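Local coordinates for protein protease Do-like 2, chloroplastic (PDB 4FLN) that acts as a chloroplast serine protease that makes the primary cleavage of the photodamaged D1 protein of plant photosystem II, at residues 57-62 with 93-98; 292-297 with 348-353; 302-307 with 336-341; 361-366 with 383-388. All coordinates share one frame; numbering follows the deposited sequence.

Contact 1. Residues 57-62 with 93-98; sequences HTAPDY and VEHDTQ
His-57 and Thr-58 make the polar links to 93-98. ND1 of His-57 donates to the carbonyl O of Glu-94 over 2.6 Å, a bent bond with the acceptor 22° out of the ring plane. CG stands anti to its own carbonyl carbon (chi1 -60°), which helps bring ND1 to the Glu-94 carbonyl, while NE2 bonds to Ser-74; a histidine suits the place because both ring nitrogens find partners. Glu-94 itself lies next to His-91, probably of the charge relay system. The hydroxyls of Thr-58 and Thr-97 join, OG1 to OG1, at 2.7 Å. At 3.4 Å, Thr-58 N to His-95 O is a weak backbone bond.

The rest is packing on the His-95 ring. Ala-59 presents its CA over one face, 4.2 Å from the ring centroid, a CH-pi contact that a small residue allows. The Pro-60 side chain runs roughly perpendicular to that of His-95, its CD 3.6 Å from NE2.

His-57 and Asp-96 form an antiparallel bridge where strands 50-57 and 96-102 close the first barrel of this trypsin-like protease. Asp-96 pairs with Arg-117 of strand 110-118, Tyr-62 reaches helix 385-391, and Tyr-493 of a neighbouring subunit packs on both threonines.

Contact 2. Residues 292-297 with 348-353; sequences KVLKEG and KKVQVV
Val-293 fits against Val-350 and Val-352 at one flank of the first PDZ domain, where the loop between strands 279-284 and 299-303 passes over strand 346-353. The strand supplies the hollow. Val-350 and Val-352 are two apart, so both turn their side chains to the loop, while Gln-351 between them turns its own away and offers only its backbone there. Into this dip comes CG1 of Val-293 as the bump, 3.4 Å from CG2 of Val-350 on one wall and 3.6 Å from the carbonyl O of Gln-351 at the floor. CG1 lies anti to the backbone N of Val-293 (chi1 -171°), and that rotation sends it at the strand.

The side chains of Val-293 and Val-350 run antiparallel to each other, flank against flank. Branching at CB suits all three valines: each is broad close to the backbone, where a loop and a strand can mesh without long side chains. Leu-294 reaches farther and touches Val-350 loosely, its CD2 lying 4.3 Å from CG2; it also packs on Ile-341 of the adjoining strand 336-343. Polar ties lie to the sides, with Val-293 O accepting from Arg-343 and Val-353 N donating to Asp-289. The far wall of the hollow is CG2 of Val-352, 4.0 Å from CG1 of Val-293.

Contact 3. Residues 302-307 with 336-341; sequences SFDDLH and IAEIGI
OD1 of Asp-304 is gripped by two donors: the backbone N of Glu-338, at 3.2 Å on the syn side but 31° out of the carboxylate plane, and a water molecule 2.6 Å away that also donates to Ile-336 O. The other oxygen, OD2, forms a salt bridge with Lys-331, so both ends of the carboxylate are used. The backbone of the same residue adds a nearly straight bond, Asp-304 N to Glu-338 O, 2.7 Å with 173° at the hydrogen. Farther along, Ser-302 N donates to Gly-340 O over 3.1 Å.

Phe-303 carries the apolar side. With CG anti to the backbone N (chi1 -180°), its ring reaches along strand 336-343 toward Ala-337, bringing CZ to 3.4 Å from CB of Ala-337 and CD1 to 3.9 Å from CG1 of Ile-339. A serine in place of Phe-303 would probably open a gap beside the Ala-337 methyl and Ile-339, and leave a hydroxyl among apolar groups.

Asp-304 and Asp-305, both with positive phi, form the corner of a type I' turn joining strands 299-303 and 306-307 of the PDZ sheet. Strand 336-343 runs antiparallel to 299-303 with strand 346-353 on its other side, while helix 325-329 packs Leu-327 and Ile-328 on Phe-303.

Contact 4. Residues 361-366 with 383-388; sequences VPYHID and LSEPLI
The start of helix 385-391 meets loop 361-366 through a backbone bond, Glu-385 N to Pro-362 O, 3.0 Å long and almost straight at 178°. The loop carbonyl thus serves one of the amides at the helix start. Ser-384 is the N-cap: its OG accepts a weak bond from Leu-387 N. Pro-386 suits the first turn, where the backbone N needs no acceptor, and its CG packs 3.9 Å from CG1 of Ile-365.

Both segments belong to the second PDZ domain, whose helix 398-406 supplies Arg-405 to form a salt bridge with OE2 of Glu-385; this partner would probably stabilise the charged carboxylate. The other oxygen, OE1, sits 3.7 Å above the plane of the Tyr-363 ring, over its centre, with carboxylate and ring planes 23° apart. A bend at chi2 (71°) folds the glutamate back so that it runs beside the tyrosine over one ring face, and puts CG 3.4 Å from CE1 of Tyr-363. Tyr-363 also packs on the bound peptide. With an alanine instead of Tyr-363, the ring would be lost and the carboxylate is likely to be freer to turn, weakening its hold on Arg-405. Val-361, branched and apolar, lies across the glutamate, its CG1 against Ser-384 CA and its CG2 3.8 Å from CD1 of Leu-383.

In the fold
Contact 4 lies deepest, its centre about 9 Å from that of the chain and none of its touching residues exposed. Contact 1 touches it: Tyr-62 of the protease domain packs on Ile-365, Pro-386 and Leu-387, so the barrel edge and the second PDZ domain meet there. Contacts 2 and 3 are peripheral, on the opposite side of the chain's centre from contact 1, each with one exposed touching residue; they share one sheet, in which strands 336-343 and 346-353 are neighbours. Contact 2 is apolar side-chain meshing, contact 3 strand pairing with water and carboxylate bonds, contact 1 histidine and hydroxyl bonds, and contact 4 a helix start with a carboxylate over a ring.

Contact 1. Residues 57-62 with 93-98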
loop_
_atom_site.group_PDB
_atom_site.type_symbol
_atom_site.label_atom_id
_atom_site.label_comp_id
_atom_site.label_asym_id
_atom_site.label_seq_id
_atom_site.Cartn_x
_atom_site.Cartn_y
_atom_site.Cartn_z
ATOM N N HIS B 57 -27.206 -15.278 -10.847
ATOM C CA HIS B 57 -26.444 -14.829 -12.010
ATOM C C HIS B 57 -25.449 -15.860 -12.507
ATOM O O HIS B 57 -24.516 -16.216 -11.793
ATOM C CB HIS B 57 -25.685 -13.539 -11.681
ATOM C CG HIS B 57 -26.573 -12.401 -11.286
ATOM N ND1 HIS B 57 -27.079 -11.502 -12.198
ATOM C CD2 HIS B 57 -27.058 -12.027 -10.079
ATOM C CE1 HIS B 57 -27.834 -10.620 -11.569
ATOM N NE2 HIS B 57 -27.837 -10.917 -10.282
ATOM N N THR B 58 -25.641 -16.346 -13.730
ATOM C CA THR B 58 -24.583 -17.103 -14.382
ATOM C C THR B 58 -24.093 -16.365 -15.609
ATOM O O THR B 58 -24.747 -16.374 -16.645
ATOM C CB THR B 58 -25.068 -18.483 -14.837
ATOM O OG1 THR B 58 -25.817 -19.105 -13.784
ATOM C CG2 THR B 58 -23.878 -19.354 -15.220
ATOM N N ALA B 59 -22.918 -15.762 -15.504
ATOM C CA ALA B 59 -22.315 -15.083 -16.635
ATOM C C ALA B 59 -21.410 -16.051 -17.377
ATOM O O ALA B 59 -20.958 -17.034 -16.799
ATOM C CB ALA B 59 -21.529 -13.880 -16.163
ATOM N N PRO B 60 -21.156 -15.788 -18.667
ATOM C CA PRO B 60 -20.173 -16.566 -19.425
ATOM C C PRO B 60 -18.772 -16.066 -19.118
ATOM O O PRO B 60 -18.607 -14.894 -18.800
ATOM C CB PRO B 60 -20.527 -16.232 -20.869
ATOM C CG PRO B 60 -20.997 -14.829 -20.796
ATOM C CD PRO B 60 -21.718 -14.690 -19.473
ATOM N N ASP B 61 -17.778 -16.934 -19.219
ATOM C CA ASP B 61 -16.394 -16.511 -19.109
ATOM C C ASP B 61 -15.951 -16.134 -20.519
ATOM O O ASP B 61 -16.135 -16.912 -21.446
ATOM C CB ASP B 61 -15.555 -17.668 -18.559
ATOM C CG ASP B 61 -14.070 -17.341 -18.462
ATOM O OD1 ASP B 61 -13.594 -17.059 -17.343
ATOM O OD2 ASP B 61 -13.368 -17.391 -19.497
ATOM N N TYR B 62 -15.402 -14.938 -20.707
ATOM C CA TYR B 62 -14.948 -14.531 -22.043
ATOM C C TYR B 62 -13.562 -15.066 -22.402
ATOM O O TYR B 62 -13.285 -15.399 -23.562
ATOM C CB TYR B 62 -15.023 -13.012 -22.204
ATOM C CG TYR B 62 -16.416 -12.503 -21.954
ATOM C CD1 TYR B 62 -17.302 -12.299 -23.002
ATOM C CD2 TYR B 62 -16.863 -12.272 -20.663
ATOM C CE1 TYR B 62 -18.587 -11.854 -22.770
ATOM C CE2 TYR B 62 -18.142 -11.828 -20.422
ATOM C CZ TYR B 62 -19.000 -11.623 -21.476
ATOM O OH TYR B 62 -20.271 -11.176 -21.226
ATOM N N VAL B 93 -31.264 -8.010 -12.901
ATOM C CA VAL B 93 -31.653 -9.272 -13.521
ATOM C C VAL B 93 -30.677 -9.744 -14.592
ATOM O O VAL B 93 -30.943 -10.709 -15.300
ATOM C CB VAL B 93 -33.044 -9.184 -14.147
ATOM C CG1 VAL B 93 -34.099 -9.013 -13.071
ATOM C CG2 VAL B 93 -33.093 -8.046 -15.156
ATOM N N GLU B 94 -29.569 -9.035 -14.742
ATOM C CA GLU B 94 -28.581 -9.376 -15.754
ATOM C C GLU B 94 -28.166 -10.856 -15.702
ATOM O O GLU B 94 -27.957 -11.409 -14.623
ATOM C CB GLU B 94 -27.365 -8.465 -15.602
ATOM C CG GLU B 94 -26.052 -9.108 -15.967
ATOM C CD GLU B 94 -24.904 -8.114 -15.943
ATOM O OE1 GLU B 94 -23.780 -8.504 -15.542
ATOM O OE2 GLU B 94 -25.130 -6.945 -16.331
ATOM N N HIS B 95 -28.062 -11.480 -16.877
ATOM C CA HIS B 95 -27.736 -12.907 -17.014
ATOM C C HIS B 95 -28.581 -13.787 -16.098
ATOM O O HIS B 95 -28.060 -14.689 -15.440
ATOM C CB HIS B 95 -26.252 -13.179 -16.737
ATOM C CG HIS B 95 -25.318 -12.583 -17.741
ATOM N ND1 HIS B 95 -24.486 -11.523 -17.446
ATOM C CD2 HIS B 95 -25.073 -12.904 -19.035
ATOM C CE1 HIS B 95 -23.771 -11.216 -18.514
ATOM N NE2 HIS B 95 -24.107 -12.039 -19.492
ATOM N N ASP B 96 -29.885 -13.547 -16.074
ATOM C CA ASP B 96 -30.730 -14.192 -15.083
ATOM C C ASP B 96 -30.875 -15.694 -15.310
ATOM O O ASP B 96 -31.343 -16.139 -16.358
ATOM C CB ASP B 96 -32.111 -13.516 -15.039
ATOM C CG ASP B 96 -32.917 -13.730 -16.311
ATOM O OD1 ASP B 96 -32.519 -13.193 -17.367
ATOM O OD2 ASP B 96 -33.957 -14.427 -16.249
ATOM N N THR B 97 -30.465 -16.472 -14.315
ATOM C CA THR B 97 -30.760 -17.896 -14.286
ATOM C C THR B 97 -32.182 -18.078 -13.779
ATOM O O THR B 97 -32.976 -18.832 -14.342
ATOM C CB THR B 97 -29.802 -18.641 -13.364
ATOM O OG1 THR B 97 -28.482 -18.602 -13.923
ATOM C CG2 THR B 97 -30.241 -20.079 -13.205
ATOM N N GLN B 98 -32.486 -17.372 -12.697
ATOM C CA GLN B 98 -33.842 -17.287 -12.180
ATOM C C GLN B 98 -34.010 -15.965 -11.427
ATOM O O GLN B 98 -33.041 -15.385 -10.919
ATOM C CB GLN B 98 -34.167 -18.478 -11.277
ATOM C CG GLN B 98 -33.305 -18.563 -10.033
ATOM C CD GLN B 98 -33.668 -19.737 -9.150
ATOM O OE1 GLN B 98 -33.464 -19.695 -7.939
ATOM N NE2 GLN B 98 -34.204 -20.797 -9.752
#

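Contact 2. Residues 292-297 with 348-353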
loop_
_atom_site.group_PDB
_atom_site.type_symbol
_atom_site.label_atom_id
_atom_site.label_comp_id
_atom_site.label_asym_id
_atom_site.label_seq_id
_atom_site.Cartn_x
_atom_site.Cartn_y
_atom_site.Cartn_z
ATOM N N LYS B 292 -23.218 10.272 -45.066
ATOM C CA LYS B 292 -23.804 10.369 -46.393
ATOM C C LYS B 292 -24.378 11.770 -46.542
ATOM O O LYS B 292 -24.731 12.194 -47.631
ATOM C CB LYS B 292 -24.888 9.313 -46.598
ATOM C CG LYS B 292 -24.350 7.913 -46.830
ATOM C CD LYS B 292 -25.485 6.913 -46.932
ATOM C CE LYS B 292 -25.428 6.120 -48.231
ATOM N NZ LYS B 292 -24.585 4.895 -48.119
ATOM N N VAL B 293 -24.420 12.489 -45.428
ATOM C CA VAL B 293 -25.149 13.742 -45.297
ATOM C C VAL B 293 -24.245 14.873 -44.801
ATOM O O VAL B 293 -24.208 15.939 -45.406
ATOM C CB VAL B 293 -26.359 13.598 -44.345
ATOM C CG1 VAL B 293 -27.219 14.843 -44.398
ATOM C CG2 VAL B 293 -27.177 12.368 -44.697
ATOM N N LEU B 294 -23.639 14.681 -43.626
ATOM C CA LEU B 294 -22.614 15.586 -43.086
ATOM C C LEU B 294 -21.173 15.335 -43.585
ATOM O O LEU B 294 -20.846 14.227 -44.016
ATOM C CB LEU B 294 -22.664 15.582 -41.560
ATOM C CG LEU B 294 -24.065 15.871 -41.027
ATOM C CD1 LEU B 294 -24.089 15.815 -39.525
ATOM C CD2 LEU B 294 -24.532 17.225 -41.512
ATOM N N LYS B 295 -20.328 16.369 -43.522
ATOM C CA LYS B 295 -18.900 16.253 -43.829
ATOM C C LYS B 295 -18.049 16.980 -42.793
ATOM O O LYS B 295 -18.516 17.924 -42.158
ATOM C CB LYS B 295 -18.587 16.872 -45.190
ATOM C CG LYS B 295 -19.569 16.531 -46.279
ATOM C CD LYS B 295 -19.324 17.381 -47.510
ATOM C CE LYS B 295 -20.397 17.136 -48.551
ATOM N NZ LYS B 295 -20.361 18.160 -49.631
ATOM N N GLU B 296 -16.791 16.567 -42.644
ATOM C CA GLU B 296 -15.870 17.303 -41.786
ATOM C C GLU B 296 -15.879 18.751 -42.229
ATOM O O GLU B 296 -15.741 19.036 -43.414
ATOM C CB GLU B 296 -14.440 16.788 -41.925
ATOM C CG GLU B 296 -14.268 15.284 -41.975
ATOM C CD GLU B 296 -12.830 14.891 -42.284
ATOM O OE1 GLU B 296 -12.470 13.714 -42.071
ATOM O OE2 GLU B 296 -12.060 15.765 -42.738
ATOM N N GLY B 297 -16.027 19.672 -41.288
ATOM C CA GLY B 297 -16.020 21.082 -41.633
ATOM C C GLY B 297 -17.411 21.688 -41.618
ATOM O O GLY B 297 -17.574 22.905 -41.716
ATOM N N LYS B 348 -27.622 25.756 -44.801
ATOM C CA LYS B 348 -28.241 24.678 -45.544
ATOM C C LYS B 348 -29.020 23.807 -44.571
ATOM O O LYS B 348 -28.628 23.664 -43.416
ATOM C CB LYS B 348 -27.160 23.868 -46.256
ATOM C CG LYS B 348 -27.664 23.036 -47.419
ATOM C CD LYS B 348 -26.547 22.750 -48.423
ATOM C CE LYS B 348 -25.897 24.043 -48.942
ATOM N NZ LYS B 348 -26.803 24.881 -49.791
ATOM N N LYS B 349 -30.127 23.231 -45.026
ATOM C CA LYS B 349 -30.882 22.299 -44.202
ATOM C C LYS B 349 -30.689 20.867 -44.709
ATOM O O LYS B 349 -30.640 20.642 -45.915
ATOM C CB LYS B 349 -32.358 22.670 -44.216
ATOM C CG LYS B 349 -33.133 22.246 -42.983
ATOM C CD LYS B 349 -34.453 23.011 -42.917
ATOM C CE LYS B 349 -35.085 22.957 -41.530
ATOM N NZ LYS B 349 -36.413 23.641 -41.502
ATOM N N VAL B 350 -30.552 19.909 -43.795
ATOM C CA VAL B 350 -30.489 18.498 -44.173
ATOM C C VAL B 350 -31.296 17.602 -43.228
ATOM O O VAL B 350 -31.620 18.003 -42.112
ATOM C CB VAL B 350 -29.035 17.973 -44.240
ATOM C CG1 VAL B 350 -28.117 19.010 -44.845
ATOM C CG2 VAL B 350 -28.550 17.567 -42.864
ATOM N N GLN B 351 -31.621 16.393 -43.684
ATOM C CA GLN B 351 -32.270 15.394 -42.839
ATOM C C GLN B 351 -31.303 14.248 -42.543
ATOM O O GLN B 351 -30.525 13.854 -43.405
ATOM C CB GLN B 351 -33.510 14.823 -43.516
ATOM C CG GLN B 351 -34.529 15.843 -43.943
ATOM C CD GLN B 351 -35.737 15.196 -44.593
ATOM O OE1 GLN B 351 -36.620 14.679 -43.906
ATOM N NE2 GLN B 351 -35.780 15.213 -45.924
ATOM N N VAL B 352 -31.358 13.716 -41.326
ATOM C CA VAL B 352 -30.497 12.608 -40.942
ATOM C C VAL B 352 -31.267 11.524 -40.217
ATOM O O VAL B 352 -32.043 11.807 -39.311
ATOM C CB VAL B 352 -29.364 13.061 -40.024
ATOM C CG1 VAL B 352 -28.430 11.896 -39.759
ATOM C CG2 VAL B 352 -28.606 14.218 -40.648
ATOM N N VAL B 353 -31.063 10.278 -40.622
ATOM C CA VAL B 353 -31.626 9.162 -39.883
ATOM C C VAL B 353 -30.758 8.927 -38.657
ATOM O O VAL B 353 -29.528 8.948 -38.753
ATOM C CB VAL B 353 -31.669 7.863 -40.718
ATOM C CG1 VAL B 353 -32.269 6.722 -39.893
ATOM C CG2 VAL B 353 -32.445 8.072 -42.011
#

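Contact 3. Residues 302-307 with 336-341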
loop_
_atom_site.group_PDB
_atom_site.type_symbol
_atom_site.label_atom_id
_atom_site.label_comp_id
_atom_site.label_asym_id
_atom_site.label_seq_id
_atom_site.Cartn_x
_atom_site.Cartn_y
_atom_site.Cartn_z
ATOM N N SER B 302 -28.632 24.442 -36.169
ATOM C CA SER B 302 -29.896 24.111 -35.531
ATOM C C SER B 302 -30.136 22.606 -35.527
ATOM O O SER B 302 -29.509 21.865 -36.279
ATOM C CB SER B 302 -31.050 24.818 -36.238
ATOM O OG SER B 302 -30.977 24.633 -37.645
ATOM N N PHE B 303 -31.020 22.154 -34.647
ATOM C CA PHE B 303 -31.468 20.775 -34.658
ATOM C C PHE B 303 -32.963 20.790 -34.386
ATOM O O PHE B 303 -33.377 21.234 -33.320
ATOM C CB PHE B 303 -30.721 19.997 -33.580
ATOM C CG PHE B 303 -31.093 18.554 -33.492
ATOM C CD1 PHE B 303 -30.254 17.579 -33.998
ATOM C CD2 PHE B 303 -32.269 18.165 -32.884
ATOM C CE1 PHE B 303 -30.582 16.248 -33.898
ATOM C CE2 PHE B 303 -32.610 16.829 -32.790
ATOM C CZ PHE B 303 -31.765 15.868 -33.295
ATOM N N ASP B 304 -33.772 20.306 -35.328
ATOM C CA ASP B 304 -35.232 20.407 -35.217
ATOM C C ASP B 304 -35.645 21.841 -34.870
ATOM O O ASP B 304 -36.543 22.059 -34.056
ATOM C CB ASP B 304 -35.787 19.439 -34.161
ATOM C CG ASP B 304 -35.988 18.009 -34.692
ATOM O OD1 ASP B 304 -35.950 17.797 -35.927
ATOM O OD2 ASP B 304 -36.201 17.092 -33.862
ATOM N N ASP B 305 -34.964 22.804 -35.488
ATOM C CA ASP B 305 -35.211 24.244 -35.304
ATOM C C ASP B 305 -34.967 24.792 -33.891
ATOM O O ASP B 305 -35.449 25.875 -33.548
ATOM C CB ASP B 305 -36.617 24.639 -35.784
ATOM C CG ASP B 305 -36.820 24.391 -37.270
ATOM O OD1 ASP B 305 -36.258 25.154 -38.089
ATOM O OD2 ASP B 305 -37.546 23.434 -37.619
ATOM N N LEU B 306 -34.186 24.070 -33.095
ATOM C CA LEU B 306 -33.630 24.627 -31.867
ATOM C C LEU B 306 -32.177 24.990 -32.146
ATOM O O LEU B 306 -31.430 24.187 -32.701
ATOM C CB LEU B 306 -33.720 23.627 -30.709
ATOM C CG LEU B 306 -35.124 23.231 -30.234
ATOM C CD1 LEU B 306 -35.079 21.989 -29.357
ATOM C CD2 LEU B 306 -35.809 24.387 -29.504
ATOM N N HIS B 307 -31.779 26.202 -31.785
ATOM C CA HIS B 307 -30.424 26.655 -32.071
ATOM C C HIS B 307 -29.400 26.052 -31.121
ATOM O O HIS B 307 -29.656 25.899 -29.931
ATOM C CB HIS B 307 -30.348 28.185 -32.051
ATOM C CG HIS B 307 -30.950 28.832 -33.260
ATOM N ND1 HIS B 307 -30.826 28.301 -34.526
ATOM C CD2 HIS B 307 -31.687 29.960 -33.394
ATOM C CE1 HIS B 307 -31.457 29.076 -35.389
ATOM N NE2 HIS B 307 -31.989 30.090 -34.728
ATOM N N ILE B 336 -36.085 10.540 -38.137
ATOM C CA ILE B 336 -35.363 11.569 -38.871
ATOM C C ILE B 336 -35.351 12.890 -38.100
ATOM O O ILE B 336 -36.378 13.330 -37.578
ATOM C CB ILE B 336 -35.965 11.778 -40.270
ATOM C CG1 ILE B 336 -35.895 10.470 -41.071
ATOM C CG2 ILE B 336 -35.267 12.917 -40.987
ATOM C CD1 ILE B 336 -35.969 10.637 -42.584
ATOM N N ALA B 337 -34.179 13.507 -38.017
ATOM C CA ALA B 337 -34.052 14.850 -37.452
ATOM C C ALA B 337 -33.680 15.839 -38.546
ATOM O O ALA B 337 -32.868 15.527 -39.411
ATOM C CB ALA B 337 -32.995 14.881 -36.348
ATOM N N GLU B 338 -34.280 17.025 -38.516
ATOM C CA GLU B 338 -33.855 18.094 -39.407
ATOM C C GLU B 338 -32.705 18.869 -38.781
ATOM O O GLU B 338 -32.757 19.258 -37.622
ATOM C CB GLU B 338 -35.019 19.011 -39.741
ATOM C CG GLU B 338 -36.186 18.283 -40.384
ATOM C CD GLU B 338 -37.294 19.219 -40.805
ATOM O OE1 GLU B 338 -38.417 18.735 -41.070
ATOM O OE2 GLU B 338 -37.035 20.438 -40.877
ATOM N N ILE B 339 -31.646 19.077 -39.545
ATOM C CA ILE B 339 -30.466 19.712 -38.994
ATOM C C ILE B 339 -30.006 20.895 -39.840
ATOM O O ILE B 339 -29.676 20.750 -41.016
ATOM C CB ILE B 339 -29.331 18.684 -38.809
ATOM C CG1 ILE B 339 -29.779 17.576 -37.850
ATOM C CG2 ILE B 339 -28.065 19.359 -38.299
ATOM C CD1 ILE B 339 -28.760 16.472 -37.642
ATOM N N GLY B 340 -30.042 22.076 -39.237
ATOM C CA GLY B 340 -29.457 23.262 -39.826
ATOM C C GLY B 340 -27.941 23.296 -39.802
ATOM O O GLY B 340 -27.312 23.210 -38.742
ATOM N N ILE B 341 -27.355 23.491 -40.974
ATOM C CA ILE B 341 -25.915 23.381 -41.135
ATOM C C ILE B 341 -25.335 24.612 -41.802
ATOM O O ILE B 341 -26.020 25.319 -42.541
ATOM C CB ILE B 341 -25.567 22.095 -41.949
ATOM C CG1 ILE B 341 -24.831 21.116 -41.059
ATOM C CG2 ILE B 341 -24.783 22.393 -43.222
ATOM C CD1 ILE B 341 -25.619 20.764 -39.836
HETATM O O HOH W 1 -32.794 22.772 -37.886
HETATM O O HOH W 2 -37.162 16.137 -37.545
#

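Contact 4. Residues 361-366 with 383-388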
loop_
_atom_site.group_PDB
_atom_site.type_symbol
_atom_site.label_atom_id
_atom_site.label_comp_id
_atom_site.label_asym_id
_atom_site.label_seq_id
_atom_site.Cartn_x
_atom_site.Cartn_y
_atom_site.Cartn_z
ATOM N N VAL B 361 -16.088 -2.780 -30.950
ATOM C CA VAL B 361 -15.808 -3.613 -29.800
ATOM C C VAL B 361 -16.949 -3.366 -28.825
ATOM O O VAL B 361 -16.984 -2.344 -28.142
ATOM C CB VAL B 361 -14.476 -3.186 -29.148
ATOM C CG1 VAL B 361 -14.241 -3.932 -27.847
ATOM C CG2 VAL B 361 -13.317 -3.379 -30.118
ATOM N N PRO B 362 -17.886 -4.317 -28.741
ATOM C CA PRO B 362 -19.127 -4.112 -27.991
ATOM C C PRO B 362 -18.936 -4.175 -26.484
ATOM O O PRO B 362 -18.045 -4.871 -26.007
ATOM C CB PRO B 362 -20.006 -5.278 -28.459
ATOM C CG PRO B 362 -19.055 -6.329 -28.828
ATOM C CD PRO B 362 -17.876 -5.612 -29.437
ATOM N N TYR B 363 -19.742 -3.421 -25.749
ATOM C CA TYR B 363 -19.808 -3.552 -24.298
ATOM C C TYR B 363 -20.748 -4.671 -23.852
ATOM O O TYR B 363 -20.504 -5.325 -22.843
ATOM C CB TYR B 363 -20.219 -2.223 -23.655
ATOM C CG TYR B 363 -19.173 -1.138 -23.790
ATOM C CD1 TYR B 363 -18.274 -0.884 -22.762
ATOM C CD2 TYR B 363 -19.072 -0.377 -24.952
ATOM C CE1 TYR B 363 -17.306 0.105 -22.882
ATOM C CE2 TYR B 363 -18.106 0.614 -25.083
ATOM C CZ TYR B 363 -17.225 0.848 -24.043
ATOM O OH TYR B 363 -16.263 1.828 -24.154
ATOM N N HIS B 364 -21.839 -4.858 -24.592
ATOM C CA HIS B 364 -22.957 -5.683 -24.127
ATOM C C HIS B 364 -23.032 -7.161 -24.572
ATOM O O HIS B 364 -23.801 -7.934 -23.999
ATOM C CB HIS B 364 -24.277 -4.941 -24.412
ATOM C CG HIS B 364 -25.479 -5.830 -24.510
ATOM N ND1 HIS B 364 -25.806 -6.759 -23.545
ATOM C CD2 HIS B 364 -26.442 -5.924 -25.460
ATOM C CE1 HIS B 364 -26.912 -7.391 -23.899
ATOM N NE2 HIS B 364 -27.318 -6.902 -25.057
ATOM N N ILE B 365 -22.236 -7.565 -25.558
ATOM C CA ILE B 365 -22.233 -8.959 -26.052
ATOM C C ILE B 365 -23.546 -9.429 -26.691
ATOM O O ILE B 365 -23.610 -10.532 -27.230
ATOM C CB ILE B 365 -21.870 -10.006 -24.963
ATOM C CG1 ILE B 365 -20.914 -9.427 -23.919
ATOM C CG2 ILE B 365 -21.315 -11.278 -25.605
ATOM C CD1 ILE B 365 -21.585 -9.114 -22.585
ATOM N N ASP B 366 -24.583 -8.600 -26.623
ATOM C CA ASP B 366 -25.935 -8.992 -27.029
ATOM C C ASP B 366 -26.522 -10.060 -26.106
ATOM O O ASP B 366 -27.426 -10.801 -26.494
ATOM C CB ASP B 366 -25.944 -9.506 -28.475
ATOM C CG ASP B 366 -25.417 -8.484 -29.464
ATOM O OD1 ASP B 366 -24.620 -7.614 -29.056
ATOM O OD2 ASP B 366 -25.798 -8.556 -30.653
ATOM N N LEU B 383 -13.175 -9.551 -30.151
ATOM C CA LEU B 383 -12.719 -8.690 -29.083
ATOM C C LEU B 383 -13.954 -7.997 -28.527
ATOM O O LEU B 383 -14.809 -7.523 -29.280
ATOM C CB LEU B 383 -11.734 -7.660 -29.642
ATOM C CG LEU B 383 -10.562 -7.099 -28.828
ATOM C CD1 LEU B 383 -10.466 -5.612 -29.077
ATOM C CD2 LEU B 383 -10.674 -7.384 -27.350
ATOM N N SER B 384 -14.062 -7.960 -27.207
ATOM C CA SER B 384 -15.167 -7.272 -26.559
ATOM C C SER B 384 -14.664 -6.593 -25.294
ATOM O O SER B 384 -13.595 -6.917 -24.792
ATOM C CB SER B 384 -16.306 -8.247 -26.236
ATOM O OG SER B 384 -15.953 -9.143 -25.196
ATOM N N GLU B 385 -15.430 -5.649 -24.771
ATOM C CA GLU B 385 -15.002 -4.970 -23.561
ATOM C C GLU B 385 -14.867 -5.935 -22.368
ATOM O O GLU B 385 -13.842 -5.941 -21.678
ATOM C CB GLU B 385 -15.910 -3.785 -23.248
ATOM C CG GLU B 385 -15.144 -2.473 -23.117
ATOM C CD GLU B 385 -14.598 -1.959 -24.448
ATOM O OE1 GLU B 385 -15.326 -2.037 -25.466
ATOM O OE2 GLU B 385 -13.444 -1.470 -24.476
ATOM N N PRO B 386 -15.891 -6.771 -22.137
ATOM C CA PRO B 386 -15.814 -7.780 -21.074
ATOM C C PRO B 386 -14.551 -8.634 -21.169
ATOM O O PRO B 386 -13.924 -8.885 -20.140
ATOM C CB PRO B 386 -17.040 -8.646 -21.330
ATOM C CG PRO B 386 -18.003 -7.741 -21.994
ATOM C CD PRO B 386 -17.183 -6.810 -22.840
ATOM N N LEU B 387 -14.180 -9.067 -22.374
ATOM C CA LEU B 387 -12.959 -9.859 -22.545
ATOM C C LEU B 387 -11.731 -9.089 -22.052
ATOM O O LEU B 387 -10.920 -9.606 -21.286
ATOM C CB LEU B 387 -12.771 -10.283 -24.009
ATOM C CG LEU B 387 -11.527 -11.125 -24.321
ATOM C CD1 LEU B 387 -11.424 -12.250 -23.321
ATOM C CD2 LEU B 387 -11.586 -11.680 -25.741
ATOM N N ILE B 388 -11.606 -7.853 -22.514
ATOM C CA ILE B 388 -10.584 -6.936 -22.041
ATOM C C ILE B 388 -10.631 -6.824 -20.515
ATOM O O ILE B 388 -9.627 -7.050 -19.843
ATOM C CB ILE B 388 -10.772 -5.542 -22.685
ATOM C CG1 ILE B 388 -10.661 -5.647 -24.208
ATOM C CG2 ILE B 388 -9.768 -4.542 -22.133
ATOM C CD1 ILE B 388 -10.862 -4.353 -24.928
#